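Local structure of peptide methionine sulfoxide reductase MsrA (Treponema denticola ATCC 35405, 5FA9) at residues B[192-197]-B[285-290]; B[186-191]-B[264-269]; B[226-231]-B[281-286]; B[16-21]-B[69-74]. The protein probably repairs oxidised proteins by reducing methionine sulfoxide to methionine, with an MsrA section for the S form fused to an MsrB section for the R form. The protein carries 2 engineered substitutions. One frame throughout, in Å; residues are numbered along the deposited sequence.

Contact 1: B[192-197]-B[285-290]; sequences ATERPF and SINGAA. Engineered in segment 285-290: Ser285 (natural residue Cys).
Glu194 and Asn287 lie alongside each other, pointing opposite ways, and each side chain grips the backbone of the other segment, fastening the loop after helix 182-190 to the turn that follows strand 283-286 of the MsrB section. Three direct hydrogen bonds result, every one between a side-chain oxygen and a backbone N-H. Two belong to the carboxylate, which spans the start of the 3-10 turn at 288-290: Gly288 N reaches Glu194 OE2 at 2.8 Å from above the carboxylate plane, and Ala289 N meets Glu194 OE1 at 3.1 Å on the syn side. The third runs the other way, from Glu194 N to Asn287 OD1 at 3.1 Å, with the donor 43° out of the amide's carbonyl plane.

A water adds an indirect link, 2.7 Å from Thr193 OG1 and accepting from Asn287 ND2 at 2.9 Å. That amide nitrogen also donates to Leu268 O of the adjoining strand. Van der Waals contact is slight and mostly carbon against oxygen, as with Ala289 CB beside Glu194 OE1.

The carboxylate and amide planes stand 87° apart, each group fixed by its own partners. A buried carboxylate bonded to two peptide N-H groups at the start of a helical turn is probably stabilised in its charged form.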
loop_
_atom_site.group_PDB
_atom_site.type_symbol
_atom_site.label_atom_id
_atom_site.label_comp_id
_atom_site.label_asym_id
_atom_site.label_seq_id
_atom_site.Cartn_x
_atom_site.Cartn_y
_atom_site.Cartn_z
ATOM N N ALA B 192 30.725 7.635 -20.239
ATOM C CA ALA B 192 31.849 7.026 -19.536
ATOM C C ALA B 192 31.490 6.743 -18.082
ATOM O O ALA B 192 30.456 7.191 -17.587
ATOM C CB ALA B 192 33.076 7.916 -19.616
ATOM N N THR B 193 32.355 5.998 -17.403
ATOM C CA THR B 193 32.146 5.675 -15.998
ATOM C C THR B 193 33.409 5.944 -15.192
ATOM O O THR B 193 34.454 5.343 -15.442
ATOM C CB THR B 193 31.725 4.205 -15.809
ATOM O OG1 THR B 193 30.449 3.988 -16.424
ATOM C CG2 THR B 193 31.633 3.860 -14.330
ATOM N N GLU B 194 33.307 6.854 -14.228
ATOM C CA GLU B 194 34.429 7.185 -13.361
ATOM C C GLU B 194 34.856 5.950 -12.573
ATOM O O GLU B 194 34.029 5.092 -12.263
ATOM C CB GLU B 194 34.053 8.327 -12.415
ATOM C CG GLU B 194 33.016 7.943 -11.368
ATOM C CD GLU B 194 32.514 9.130 -10.567
ATOM O OE1 GLU B 194 32.744 10.281 -10.993
ATOM O OE2 GLU B 194 31.880 8.910 -9.513
ATOM N N ARG B 195 36.142 5.857 -12.255
ATOM C CA ARG B 195 36.636 4.713 -11.500
ATOM C C ARG B 195 36.123 4.791 -10.067
ATOM O O ARG B 195 35.987 5.882 -9.514
ATOM C CB ARG B 195 38.166 4.638 -11.530
ATOM C CG ARG B 195 38.801 5.276 -12.755
ATOM C CD ARG B 195 40.315 5.110 -12.761
ATOM N NE ARG B 195 40.916 5.238 -11.437
ATOM C CZ ARG B 195 41.469 4.228 -10.773
ATOM N NH1 ARG B 195 41.492 3.014 -11.307
ATOM N NH2 ARG B 195 41.997 4.429 -9.575
ATOM N N PRO B 196 35.811 3.627 -9.474
ATOM C CA PRO B 196 35.250 3.520 -8.122
ATOM C C PRO B 196 36.055 4.266 -7.055
ATOM O O PRO B 196 37.282 4.324 -7.142
ATOM C CB PRO B 196 35.274 2.015 -7.851
ATOM C CG PRO B 196 35.219 1.384 -9.185
ATOM C CD PRO B 196 35.906 2.315 -10.139
ATOM N N PHE B 197 35.348 4.839 -6.082
ATOM C CA PHE B 197 35.948 5.488 -4.913
ATOM C C PHE B 197 36.801 6.711 -5.256
ATOM O O PHE B 197 37.576 7.183 -4.423
ATOM C CB PHE B 197 36.795 4.484 -4.120
ATOM C CG PHE B 197 36.052 3.239 -3.722
ATOM C CD1 PHE B 197 35.279 3.211 -2.573
ATOM C CD2 PHE B 197 36.134 2.092 -4.494
ATOM C CE1 PHE B 197 34.596 2.065 -2.206
ATOM C CE2 PHE B 197 35.454 0.944 -4.134
ATOM C CZ PHE B 197 34.684 0.930 -2.988
ATOM N N SER B 285 23.009 3.993 -9.047
ATOM C CA SER B 285 24.452 4.192 -9.068
ATOM C C SER B 285 24.797 5.328 -10.022
ATOM O O SER B 285 24.667 5.191 -11.238
ATOM C CB SER B 285 25.172 2.906 -9.476
ATOM O OG SER B 285 26.556 2.980 -9.182
ATOM N N ILE B 286 25.233 6.451 -9.462
ATOM C CA ILE B 286 25.447 7.664 -10.243
ATOM C C ILE B 286 26.880 8.168 -10.113
ATOM O O ILE B 286 27.424 8.236 -9.012
ATOM C CB ILE B 286 24.478 8.785 -9.810
ATOM C CG1 ILE B 286 23.035 8.275 -9.806
ATOM C CG2 ILE B 286 24.620 10.002 -10.713
ATOM C CD1 ILE B 286 22.537 7.838 -11.166
ATOM N N ASN B 287 27.487 8.513 -11.243
ATOM C CA ASN B 287 28.817 9.109 -11.243
ATOM C C ASN B 287 28.804 10.475 -10.566
ATOM O O ASN B 287 27.978 11.329 -10.892
ATOM C CB ASN B 287 29.352 9.238 -12.671
ATOM C CG ASN B 287 29.469 7.900 -13.375
ATOM O OD1 ASN B 287 30.430 7.158 -13.168
ATOM N ND2 ASN B 287 28.493 7.588 -14.219
ATOM N N GLY B 288 29.712 10.671 -9.616
ATOM C CA GLY B 288 29.841 11.945 -8.933
ATOM C C GLY B 288 30.189 13.083 -9.874
ATOM O O GLY B 288 29.792 14.227 -9.652
ATOM N N ALA B 289 30.931 12.761 -10.929
ATOM C CA ALA B 289 31.346 13.747 -11.922
ATOM C C ALA B 289 30.151 14.360 -12.651
ATOM O O ALA B 289 30.248 15.452 -13.210
ATOM C CB ALA B 289 32.305 13.117 -12.920
ATOM N N ALA B 290 29.029 13.646 -12.646
ATOM C CA ALA B 290 27.819 14.117 -13.310
ATOM C C ALA B 290 26.977 14.994 -12.388
ATOM O O ALA B 290 25.967 15.559 -12.810
ATOM C CB ALA B 290 27.000 12.936 -13.809
HETATM O O HOH W 1 28.109 5.249 -15.860
#

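Contact 2: B[186-191]-B[264-269]; sequences SVTQEK and GGAHLG
In the MsrB section of the chain, the last turn of helix 182-190 packs against the beginning of strand 267-272, a member of the domain's antiparallel sheet, and His267 is the residue through which most of this helix-to-strand contact is made. At the join, the helix lends a carbonyl to the strand: His267 N donates to Thr188 O over 3.0 Å. The same oxygen lies 3.5 Å from Ala266 CA in a weaker C-H...O contact, while a second such contact returns from Thr188 CA to His267 O.

The imidazole is bounded at its edge and over both faces. Its CG is anti to the backbone N (chi1 170°), which carries the ring back alongside the helix end. Val187 O then lies at the ring edge, in plane, 3.1 Å from His267 CD2. Lys191 CB sits over one face, 4.3 Å from the ring centroid, in a CH-pi contact, and the backbone N of Gly269 lies over the opposite face. Lys191 has positive phi as the chain leaves the helix, and its extended side chain runs transverse to the histidine and carries the amine off from the strand. His267 ND1 is hydrogen-bonded to Glu258 on the neighbouring strand, so the ring's rotation is set from that side as well.

Beyond the histidine, Leu268 and Gly269 both face Val259 in a classic beta bulge. On the preceding residue, Ala266 CB rests against Thr188 CB at 3.8 Å. The threonine hydroxyl is turned back to its own helix, bonded to Gln184 O and receiving a hydrogen bond from Gln189 NE2 at 3.2 Å.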
loop_
_atom_site.group_PDB
_atom_site.type_symbol
_atom_site.label_atom_id
_atom_site.label_comp_id
_atom_site.label_asym_id
_atom_site.label_seq_id
_atom_site.Cartn_x
_atom_site.Cartn_y
_atom_site.Cartn_z
ATOM N N SER B 186 33.279 13.374 -20.289
ATOM C CA SER B 186 33.301 11.966 -20.665
ATOM C C SER B 186 32.102 11.206 -20.104
ATOM O O SER B 186 31.439 10.462 -20.824
ATOM C CB SER B 186 34.599 11.309 -20.193
ATOM O OG SER B 186 35.674 11.626 -21.060
ATOM N N VAL B 187 31.831 11.395 -18.818
ATOM C CA VAL B 187 30.723 10.709 -18.163
ATOM C C VAL B 187 29.371 11.130 -18.736
ATOM O O VAL B 187 28.553 10.287 -19.103
ATOM C CB VAL B 187 30.727 10.963 -16.641
ATOM C CG1 VAL B 187 29.388 10.581 -16.029
ATOM C CG2 VAL B 187 31.865 10.198 -15.976
ATOM N N THR B 188 29.148 12.437 -18.824
ATOM C CA THR B 188 27.839 12.964 -19.192
ATOM C C THR B 188 27.560 12.923 -20.694
ATOM O O THR B 188 26.424 12.696 -21.109
ATOM C CB THR B 188 27.673 14.419 -18.707
ATOM O OG1 THR B 188 28.708 15.234 -19.269
ATOM C CG2 THR B 188 27.750 14.484 -17.189
ATOM N N GLN B 189 28.590 13.140 -21.506
ATOM C CA GLN B 189 28.394 13.256 -22.950
ATOM C C GLN B 189 28.863 12.028 -23.727
ATOM O O GLN B 189 28.501 11.853 -24.891
ATOM C CB GLN B 189 29.111 14.501 -23.478
ATOM C CG GLN B 189 28.729 15.786 -22.762
ATOM C CD GLN B 189 27.231 16.012 -22.730
ATOM O OE1 GLN B 189 26.575 16.053 -23.769
ATOM N NE2 GLN B 189 26.682 16.159 -21.530
ATOM N N GLU B 190 29.663 11.179 -23.091
ATOM C CA GLU B 190 30.199 10.001 -23.767
ATOM C C GLU B 190 29.890 8.713 -23.009
ATOM O O GLU B 190 30.484 7.671 -23.281
ATOM C CB GLU B 190 31.712 10.143 -23.958
ATOM C CG GLU B 190 32.125 11.363 -24.764
ATOM C CD GLU B 190 33.625 11.577 -24.770
ATOM O OE1 GLU B 190 34.324 10.904 -23.983
ATOM O OE2 GLU B 190 34.107 12.416 -25.559
ATOM N N LYS B 191 28.964 8.801 -22.056
ATOM C CA LYS B 191 28.514 7.653 -21.265
ATOM C C LYS B 191 29.648 6.922 -20.550
ATOM O O LYS B 191 29.545 5.724 -20.282
ATOM C CB LYS B 191 27.757 6.655 -22.147
ATOM C CG LYS B 191 26.651 7.255 -22.991
ATOM C CD LYS B 191 25.909 6.165 -23.748
ATOM C CE LYS B 191 25.245 6.705 -25.002
ATOM N NZ LYS B 191 24.883 5.608 -25.943
ATOM N N GLY B 264 18.359 17.369 -19.321
ATOM C CA GLY B 264 19.670 17.347 -19.944
ATOM C C GLY B 264 19.807 16.321 -21.054
ATOM O O GLY B 264 20.081 16.667 -22.204
ATOM N N GLY B 265 19.610 15.054 -20.708
ATOM C CA GLY B 265 19.875 13.962 -21.627
ATOM C C GLY B 265 21.230 13.363 -21.313
ATOM O O GLY B 265 21.632 12.354 -21.890
ATOM N N ALA B 266 21.932 13.998 -20.380
ATOM C CA ALA B 266 23.271 13.578 -19.990
ATOM C C ALA B 266 23.256 12.236 -19.269
ATOM O O ALA B 266 22.344 11.943 -18.495
ATOM C CB ALA B 266 23.919 14.639 -19.113
ATOM N N HIS B 267 24.274 11.424 -19.532
ATOM C CA HIS B 267 24.428 10.139 -18.863
ATOM C C HIS B 267 24.780 10.334 -17.392
ATOM O O HIS B 267 25.669 11.115 -17.056
ATOM C CB HIS B 267 25.501 9.297 -19.555
ATOM C CG HIS B 267 25.886 8.066 -18.794
ATOM N ND1 HIS B 267 25.085 6.947 -18.735
ATOM C CD2 HIS B 267 26.987 7.781 -18.060
ATOM C CE1 HIS B 267 25.676 6.023 -17.997
ATOM N NE2 HIS B 267 26.832 6.504 -17.576
ATOM N N LEU B 268 24.077 9.620 -16.520
ATOM C CA LEU B 268 24.293 9.743 -15.084
ATOM C C LEU B 268 24.874 8.462 -14.497
ATOM O O LEU B 268 25.785 8.503 -13.670
ATOM C CB LEU B 268 22.986 10.098 -14.378
ATOM C CG LEU B 268 22.283 11.358 -14.888
ATOM C CD1 LEU B 268 20.988 11.587 -14.131
ATOM C CD2 LEU B 268 23.197 12.568 -14.775
ATOM N N GLY B 269 24.341 7.324 -14.932
ATOM C CA GLY B 269 24.800 6.036 -14.450
ATOM C C GLY B 269 23.792 4.936 -14.715
ATOM O O GLY B 269 23.149 4.913 -15.764
#

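Contact 3: B[226-231]-B[281-286]; sequences YDAGCG and GLRYSI. Engineered in segment 281-286: Ser285 (natural residue Cys).
The phenol of Tyr226 comes in nearly perpendicular to the side chain of Arg283, its hydroxyl meeting the aliphatic part of the arginine partway along its length. Tyr226 OH is 3.2 Å from Arg283 CG and 3.3 Å from both CB and CD of Arg283, so one oxygen lies against three successive methylenes. The phenol ring and the guanidinium plane are 88° apart. Tyr226 reaches this place because a chi1 of 77° tucks its CG over its own backbone, flanked by N and C, and the ring swings toward the strand.

Arg283 starts out extended, with CG anti to its backbone N, and bends only at chi3 (64°). Its shaft therefore passes Tyr226 first and Ala228 next, where the methyl CB touches Arg283 CD at 3.7 Å. Beyond the bend, Arg283 NH1 comes within 3.6 Å of Cys230 SG, the sulfur approaching the guanidinium obliquely. No hydrogen bond joins the two segments; the main polar partner of the arginine is Asp274, which forms a salt bridge with its NE. The charged end is thus steered by the acid, while Tyr226 and Ala228 lie along the methylenes and Cys230 is beside the guanidinium itself.

The loop has its own internal support in a weak hydrogen bond from Gly229 N to Asp227 OD1, while Asp227 OD2 forms a salt bridge with Lys203.

Strand 234-235 lies between strands 225-226 and 283-286 in the sheet. The arrangement is that of a beta-hairpin connection folding back over its sheet: the loop between strands 225-226 and 234-235 rests on a long side chain from strand 283-286 in the antiparallel sheet of the MsrB domain.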
loop_
_atom_site.group_PDB
_atom_site.type_symbol
_atom_site.label_atom_id
_atom_site.label_comp_id
_atom_site.label_asym_id
_atom_site.label_seq_id
_atom_site.Cartn_x
_atom_site.Cartn_y
_atom_site.Cartn_z
ATOM N N TYR B 226 22.959 6.762 0.291
ATOM C CA TYR B 226 23.469 5.751 1.212
ATOM C C TYR B 226 24.748 5.115 0.672
ATOM O O TYR B 226 25.095 5.292 -0.496
ATOM C CB TYR B 226 22.412 4.675 1.470
ATOM C CG TYR B 226 22.259 3.675 0.346
ATOM C CD1 TYR B 226 21.569 4.002 -0.816
ATOM C CD2 TYR B 226 22.798 2.400 0.450
ATOM C CE1 TYR B 226 21.428 3.088 -1.842
ATOM C CE2 TYR B 226 22.662 1.481 -0.570
ATOM C CZ TYR B 226 21.977 1.829 -1.713
ATOM O OH TYR B 226 21.840 0.910 -2.728
ATOM N N ASP B 227 25.445 4.375 1.528
ATOM C CA ASP B 227 26.698 3.732 1.144
ATOM C C ASP B 227 26.451 2.310 0.646
ATOM O O ASP B 227 26.180 1.404 1.435
ATOM C CB ASP B 227 27.676 3.716 2.322
ATOM C CG ASP B 227 29.115 3.475 1.891
ATOM O OD1 ASP B 227 29.337 2.744 0.903
ATOM O OD2 ASP B 227 30.028 4.018 2.547
ATOM N N ALA B 228 26.545 2.122 -0.666
ATOM C CA ALA B 228 26.374 0.804 -1.263
ATOM C C ALA B 228 27.687 0.027 -1.248
ATOM O O ALA B 228 27.703 -1.187 -1.445
ATOM C CB ALA B 228 25.846 0.930 -2.683
ATOM N N GLY B 229 28.785 0.738 -1.013
ATOM C CA GLY B 229 30.095 0.118 -0.929
ATOM C C GLY B 229 30.677 -0.267 -2.275
ATOM O O GLY B 229 31.652 -1.015 -2.344
ATOM N N CYS B 230 30.083 0.242 -3.351
ATOM C CA CYS B 230 30.533 -0.099 -4.696
ATOM C C CYS B 230 31.416 0.990 -5.303
ATOM O O CYS B 230 31.870 0.867 -6.440
ATOM C CB CYS B 230 29.332 -0.366 -5.606
ATOM S SG CYS B 230 28.334 -1.793 -5.114
ATOM N N GLY B 231 31.658 2.050 -4.540
ATOM C CA GLY B 231 32.575 3.095 -4.962
ATOM C C GLY B 231 31.937 4.271 -5.678
ATOM O O GLY B 231 32.626 5.219 -6.051
ATOM N N GLY B 281 14.126 -0.921 -2.587
ATOM C CA GLY B 281 14.962 -1.939 -3.198
ATOM C C GLY B 281 15.695 -1.466 -4.439
ATOM O O GLY B 281 16.280 -2.271 -5.164
ATOM N N LEU B 282 15.665 -0.162 -4.688
ATOM C CA LEU B 282 16.340 0.406 -5.850
ATOM C C LEU B 282 17.693 1.002 -5.482
ATOM O O LEU B 282 17.823 1.701 -4.477
ATOM C CB LEU B 282 15.466 1.476 -6.507
ATOM C CG LEU B 282 14.110 1.028 -7.050
ATOM C CD1 LEU B 282 13.225 2.232 -7.338
ATOM C CD2 LEU B 282 14.290 0.179 -8.298
ATOM N N ARG B 283 18.699 0.725 -6.306
ATOM C CA ARG B 283 20.012 1.336 -6.140
ATOM C C ARG B 283 20.385 2.160 -7.366
ATOM O O ARG B 283 20.716 1.612 -8.418
ATOM C CB ARG B 283 21.081 0.273 -5.877
ATOM C CG ARG B 283 22.500 0.831 -5.831
ATOM C CD ARG B 283 23.503 -0.216 -5.369
ATOM N NE ARG B 283 23.603 -1.338 -6.297
ATOM C CZ ARG B 283 24.606 -1.512 -7.151
ATOM N NH1 ARG B 283 25.601 -0.636 -7.198
ATOM N NH2 ARG B 283 24.616 -2.565 -7.958
ATOM N N TYR B 284 20.321 3.479 -7.226
ATOM C CA TYR B 284 20.736 4.374 -8.295
ATOM C C TYR B 284 22.230 4.652 -8.197
ATOM O O TYR B 284 22.667 5.446 -7.364
ATOM C CB TYR B 284 19.946 5.684 -8.244
ATOM C CG TYR B 284 18.504 5.553 -8.681
ATOM C CD1 TYR B 284 17.530 5.095 -7.803
ATOM C CD2 TYR B 284 18.116 5.891 -9.971
ATOM C CE1 TYR B 284 16.210 4.975 -8.199
ATOM C CE2 TYR B 284 16.800 5.775 -10.374
ATOM C CZ TYR B 284 15.851 5.317 -9.485
ATOM O OH TYR B 284 14.541 5.200 -9.886
ATOM N N SER B 285 23.009 3.993 -9.047
ATOM C CA SER B 285 24.452 4.192 -9.068
ATOM C C SER B 285 24.797 5.328 -10.022
ATOM O O SER B 285 24.667 5.191 -11.238
ATOM C CB SER B 285 25.172 2.906 -9.476
ATOM O OG SER B 285 26.556 2.980 -9.182
ATOM N N ILE B 286 25.233 6.451 -9.462
ATOM C CA ILE B 286 25.447 7.664 -10.243
ATOM C C ILE B 286 26.880 8.168 -10.113
ATOM O O ILE B 286 27.424 8.236 -9.012
ATOM C CB ILE B 286 24.478 8.785 -9.810
ATOM C CG1 ILE B 286 23.035 8.275 -9.806
ATOM C CG2 ILE B 286 24.620 10.002 -10.713
ATOM C CD1 ILE B 286 22.537 7.838 -11.166
#

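Contact 4: B[16-21]-B[69-74]; sequences EGYFRQ and LAHYFR
The end of helix 12-19 faces helix 65-74 across a CA separation of 8.1 Å at the closest pair, Phe19 CA to His71 CA, so the contact is made by side chains reaching across, not by backbone against backbone. Tyr18 supplies its polar centre. With its CG anti to the backbone N (chi1 -176°), the phenol extends over to the second helix, where Tyr18 OH lies 2.9 Å from His71 ND1 in a hydrogen bond that either partner could donate. Arg74 NH1 reaches the same oxygen at 2.7 Å, but the bond is bent (124° at the hydrogen) and weak. Both nitrogens meet the tyrosine near its ring plane, whereas the guanidinium itself stands almost perpendicular, at 89°. The positive charge close by would probably lower the pKa of the phenol. His71 NE2 is bonded to Glu67 one turn earlier, which fixes the imidazole from its far side.

Next to this polar group, Phe19 fills the apolar part: its CE1 is 3.9 Å from His71 CB, and its CZ is 4.0 Å from Tyr72 CB. The contact is a helix-to-helix junction of the MsrA domain's alpha/beta fold; one of its helices, 12-19, directly follows the predicted active-site position, occupied here by the engineered Ser11.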
loop_
_atom_site.group_PDB
_atom_site.type_symbol
_atom_site.label_atom_id
_atom_site.label_comp_id
_atom_site.label_asym_id
_atom_site.label_seq_id
_atom_site.Cartn_x
_atom_site.Cartn_y
_atom_site.Cartn_z
ATOM N N GLU B 16 -8.536 13.574 -9.568
ATOM C CA GLU B 16 -8.178 12.205 -9.917
ATOM C C GLU B 16 -7.533 12.153 -11.297
ATOM O O GLU B 16 -6.565 11.424 -11.511
ATOM C CB GLU B 16 -9.402 11.288 -9.877
ATOM C CG GLU B 16 -9.071 9.831 -10.167
ATOM C CD GLU B 16 -10.290 8.932 -10.156
ATOM O OE1 GLU B 16 -11.370 9.384 -10.588
ATOM O OE2 GLU B 16 -10.165 7.769 -9.714
ATOM N N GLY B 17 -8.080 12.928 -12.228
ATOM C CA GLY B 17 -7.560 12.991 -13.582
ATOM C C GLY B 17 -6.118 13.456 -13.633
ATOM O O GLY B 17 -5.354 13.053 -14.510
ATOM N N TYR B 18 -5.746 14.310 -12.686
ATOM C CA TYR B 18 -4.382 14.815 -12.601
ATOM C C TYR B 18 -3.436 13.779 -12.002
ATOM O O TYR B 18 -2.444 13.400 -12.623
ATOM C CB TYR B 18 -4.340 16.104 -11.775
ATOM C CG TYR B 18 -2.970 16.744 -11.707
ATOM C CD1 TYR B 18 -2.562 17.658 -12.668
ATOM C CD2 TYR B 18 -2.088 16.437 -10.677
ATOM C CE1 TYR B 18 -1.310 18.245 -12.611
ATOM C CE2 TYR B 18 -0.837 17.018 -10.612
ATOM C CZ TYR B 18 -0.454 17.921 -11.580
ATOM O OH TYR B 18 0.792 18.503 -11.516
ATOM N N PHE B 19 -3.751 13.327 -10.791
ATOM C CA PHE B 19 -2.852 12.460 -10.034
ATOM C C PHE B 19 -2.682 11.072 -10.645
ATOM O O PHE B 19 -1.696 10.389 -10.372
ATOM C CB PHE B 19 -3.340 12.329 -8.589
ATOM C CG PHE B 19 -2.948 13.483 -7.713
ATOM C CD1 PHE B 19 -1.698 13.522 -7.117
ATOM C CD2 PHE B 19 -3.826 14.530 -7.488
ATOM C CE1 PHE B 19 -1.330 14.584 -6.313
ATOM C CE2 PHE B 19 -3.465 15.594 -6.684
ATOM C CZ PHE B 19 -2.214 15.621 -6.097
ATOM N N ARG B 20 -3.636 10.655 -11.471
ATOM C CA ARG B 20 -3.546 9.353 -12.125
ATOM C C ARG B 20 -2.433 9.335 -13.171
ATOM O O ARG B 20 -1.996 8.271 -13.607
ATOM C CB ARG B 20 -4.883 8.978 -12.770
ATOM C CG ARG B 20 -5.202 9.741 -14.044
ATOM C CD ARG B 20 -6.616 9.444 -14.521
ATOM N NE ARG B 20 -6.855 8.012 -14.682
ATOM C CZ ARG B 20 -6.501 7.310 -15.753
ATOM N NH1 ARG B 20 -5.886 7.903 -16.767
ATOM N NH2 ARG B 20 -6.760 6.010 -15.811
ATOM N N GLN B 21 -1.974 10.520 -13.564
ATOM C CA GLN B 21 -0.940 10.649 -14.584
ATOM C C GLN B 21 0.457 10.709 -13.975
ATOM O O GLN B 21 1.454 10.746 -14.695
ATOM C CB GLN B 21 -1.180 11.896 -15.434
ATOM C CG GLN B 21 -2.487 11.890 -16.200
ATOM C CD GLN B 21 -2.657 13.127 -17.056
ATOM O OE1 GLN B 21 -2.042 13.251 -18.115
ATOM N NE2 GLN B 21 -3.489 14.055 -16.597
ATOM N N LEU B 69 2.425 16.361 -2.427
ATOM C CA LEU B 69 1.882 17.573 -1.829
ATOM C C LEU B 69 2.248 18.786 -2.676
ATOM O O LEU B 69 1.517 19.776 -2.707
ATOM C CB LEU B 69 2.386 17.742 -0.396
ATOM C CG LEU B 69 1.861 16.708 0.602
ATOM C CD1 LEU B 69 2.386 16.987 2.001
ATOM C CD2 LEU B 69 0.339 16.679 0.590
ATOM N N ALA B 70 3.385 18.703 -3.360
ATOM C CA ALA B 70 3.801 19.756 -4.278
ATOM C C ALA B 70 2.838 19.832 -5.460
ATOM O O ALA B 70 2.431 20.919 -5.869
ATOM C CB ALA B 70 5.224 19.520 -4.759
ATOM N N HIS B 71 2.483 18.672 -6.006
ATOM C CA HIS B 71 1.488 18.594 -7.070
ATOM C C HIS B 71 0.143 19.121 -6.590
ATOM O O HIS B 71 -0.556 19.827 -7.317
ATOM C CB HIS B 71 1.328 17.155 -7.572
ATOM C CG HIS B 71 2.449 16.688 -8.447
ATOM N ND1 HIS B 71 2.639 17.158 -9.728
ATOM C CD2 HIS B 71 3.431 15.782 -8.229
ATOM C CE1 HIS B 71 3.694 16.567 -10.260
ATOM N NE2 HIS B 71 4.194 15.727 -9.371
ATOM N N TYR B 72 -0.214 18.760 -5.362
ATOM C CA TYR B 72 -1.492 19.149 -4.777
ATOM C C TYR B 72 -1.637 20.665 -4.685
ATOM O O TYR B 72 -2.649 21.225 -5.109
ATOM C CB TYR B 72 -1.653 18.517 -3.393
ATOM C CG TYR B 72 -2.858 19.013 -2.626
ATOM C CD1 TYR B 72 -4.144 18.663 -3.014
ATOM C CD2 TYR B 72 -2.706 19.818 -1.504
ATOM C CE1 TYR B 72 -5.248 19.112 -2.315
ATOM C CE2 TYR B 72 -3.804 20.268 -0.797
ATOM C CZ TYR B 72 -5.073 19.913 -1.207
ATOM O OH TYR B 72 -6.170 20.361 -0.508
ATOM N N PHE B 73 -0.623 21.326 -4.137
ATOM C CA PHE B 73 -0.645 22.779 -3.994
ATOM C C PHE B 73 -0.549 23.477 -5.348
ATOM O O PHE B 73 -0.933 24.639 -5.486
ATOM C CB PHE B 73 0.489 23.246 -3.080
ATOM C CG PHE B 73 0.144 23.208 -1.617
ATOM C CD1 PHE B 73 0.386 22.073 -0.861
ATOM C CD2 PHE B 73 -0.428 24.310 -0.999
ATOM C CE1 PHE B 73 0.067 22.037 0.484
ATOM C CE2 PHE B 73 -0.748 24.280 0.346
ATOM C CZ PHE B 73 -0.501 23.142 1.089
ATOM N N ARG B 74 -0.037 22.763 -6.344
ATOM C CA ARG B 74 0.106 23.312 -7.687
ATOM C C ARG B 74 -1.250 23.490 -8.368
ATOM O O ARG B 74 -1.449 24.427 -9.143
ATOM C CB ARG B 74 1.003 22.408 -8.535
ATOM C CG ARG B 74 1.047 22.770 -10.011
ATOM C CD ARG B 74 1.583 21.617 -10.838
ATOM N NE ARG B 74 1.990 22.037 -12.175
ATOM C CZ ARG B 74 2.537 21.227 -13.076
ATOM N NH1 ARG B 74 2.743 19.950 -12.783
ATOM N NH2 ARG B 74 2.878 21.693 -14.269
#

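In the fold
From the N terminus, contact 4 closes first, joining helices 12-19 and 65-74 of the MsrA section. The remaining three belong to the MsrB section, on the other side of the chain's centre. Contact 2 opens at helix 182-190 and contact 1 just after it, but contact 2 closes at strand 267-272 before contact 1 closes past strand 283-286, so the two loops cross. Contact 3 opens later, at 226-231, crosses contact 2, and ends on the same strand as contact 1, sharing the engineered Ser285 and Ile286. These three tie the helix, the loop after it and the 226-231 connection to adjacent strands of one sheet; contact 4 stays at least about 15 Å away, nearest atom to nearest atom.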